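Side-chain contact in transcriptional regulator (LacI family) (Clostridium acetobutylicum ATCC 824, PDB 3G85), which probably acts as a DNA-binding transcription factor of the LacI family, recognising cis-regulatory sequences to control gene expression: residues D110-K113 / M114-A118. Sequence-based numbering, arbitrary orientation.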
# COMPACT_ATOMS: atom_id res chain seq x y z
N ASP A 110 9.18 3.70 0.77
CA ASP A 110 9.65 3.93 2.16
C ASP A 110 8.48 4.16 3.10
O ASP A 110 7.99 5.27 3.27
CB ASP A 110 10.65 5.08 2.27
CG ASP A 110 11.42 5.04 3.62
OD1 ASP A 110 10.86 4.62 4.66
OD2 ASP A 110 12.61 5.43 3.65
N ASN A 111 8.03 3.05 3.67
CA ASN A 111 6.78 2.96 4.43
C ASN A 111 6.81 3.83 5.67
O ASN A 111 5.92 4.60 5.88
CB ASN A 111 6.53 1.49 4.78
CG ASN A 111 6.25 0.66 3.54
OD1 ASN A 111 5.21 0.83 2.91
ND2 ASN A 111 7.20 -0.20 3.16
N TYR A 112 7.86 3.69 6.47
CA TYR A 112 8.01 4.53 7.64
C TYR A 112 7.93 6.02 7.27
O TYR A 112 7.20 6.77 7.91
CB TYR A 112 9.31 4.19 8.36
CG TYR A 112 9.46 4.89 9.70
CD1 TYR A 112 9.11 4.24 10.89
CD2 TYR A 112 9.93 6.21 9.77
CE1 TYR A 112 9.24 4.90 12.12
CE2 TYR A 112 10.08 6.85 10.99
CZ TYR A 112 9.72 6.18 12.16
OH TYR A 112 9.87 6.84 13.38
N LYS A 113 8.66 6.46 6.25
CA LYS A 113 8.60 7.86 5.84
C LYS A 113 7.22 8.32 5.37
O LYS A 113 6.91 9.49 5.50
CB LYS A 113 9.64 8.25 4.78
CG LYS A 113 11.09 8.27 5.30
CD LYS A 113 12.00 8.80 4.20
CE LYS A 113 13.44 8.97 4.71
NZ LYS A 113 14.05 7.63 4.98
N MSE A 114 6.42 7.43 4.78
CA MSE A 114 5.04 7.81 4.46
C MSE A 114 4.23 8.20 5.70
O MSE A 114 3.55 9.24 5.70
CB MSE A 114 4.33 6.67 3.72
CG MSE A 114 4.93 6.43 2.32
SE MSE A 114 3.97 4.99 1.44
CE MSE A 114 2.31 5.94 1.00
N GLY A 115 4.26 7.35 6.73
CA GLY A 115 3.60 7.68 8.01
C GLY A 115 4.14 8.98 8.58
O GLY A 115 3.40 9.85 9.07
N GLU A 116 5.46 9.10 8.54
CA GLU A 116 6.11 10.32 8.98
C GLU A 116 5.60 11.58 8.27
O GLU A 116 5.31 12.58 8.92
CB GLU A 116 7.62 10.16 8.82
CG GLU A 116 8.47 11.34 9.28
CD GLU A 116 9.95 11.03 9.11
OE1 GLU A 116 10.39 10.77 7.96
OE2 GLU A 116 10.67 11.02 10.13
N LYS A 117 5.47 11.56 6.94
CA LYS A 117 4.91 12.71 6.24
C LYS A 117 3.50 13.06 6.70
O LYS A 117 3.16 14.24 6.74
CB LYS A 117 4.87 12.50 4.71
CG LYS A 117 6.21 12.30 4.03
CD LYS A 117 6.04 12.29 2.49
CE LYS A 117 7.32 11.69 1.86
NZ LYS A 117 7.27 11.68 0.38
N ALA A 118 2.66 12.05 6.97
CA ALA A 118 1.29 12.33 7.44
C ALA A 118 1.36 13.04 8.79
O ALA A 118 0.71 14.07 8.99
CB ALA A 118 0.49 11.04 7.54
O HOH W 1 9.10 11.40 5.70
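Asp110 meets Met114 through its backbone: Met114 N donates to Asp110 O over 3.1 Å, and the selenomethionine's CG rests against the same oxygen. Asp110 is the N-cap residue of helix 111-124, and its side chain supplies the capping bond. Its OD1 accepts from Lys113 N at 3.3 Å with a nearly straight N-H...O angle of 171°, although the donor stands above the carboxylate plane. The other oxygen, OD2, forms a salt bridge with Lys113 NZ at 2.9 Å, so both carboxylate oxygens are used by one residue, a double hold that should limit rotation of the cap. Asn111 O takes a weak bond from Gly115 N, while the side-chain amide of Asn111 hydrogen-bonds through OD1 to Arg145 and through ND2 to Asn98. The capped helix follows strand 105-109, where the chain leaves the parallel sheet of the first domain of this two-domain periplasmic-binding-protein fold; the helix belongs to the second domain and packs there against helix 140-155 and strand 219-224. Tyr112 O receives Glu116 N in the carbonyl plane at 3.0 Å. Its ring presents an edge to Glu116 OE2, which lies near the ring plane, 4.3 Å from Tyr112 CE2; the hydroxyl reaches Glu151 on helix 140-155. Lys113 runs side by side with Glu116, its CG 3.7 Å from Glu116 OE1. A bend at chi4 (69°) turns the ammonium group to Asp110, and Lys113 NZ stays 5.7 Å from Glu116 OE1, too far for a direct ion pair. A water instead donates both to Glu116 OE1 and to Lys113 O, which also accepts from Lys117 N, tilted 29° from the carbonyl plane. That carbonyl oxygen is thus gripped twice, with Lys117 CG packed against it at 3.2 Å, while Lys117 NZ extends to a salt bridge with Asp273.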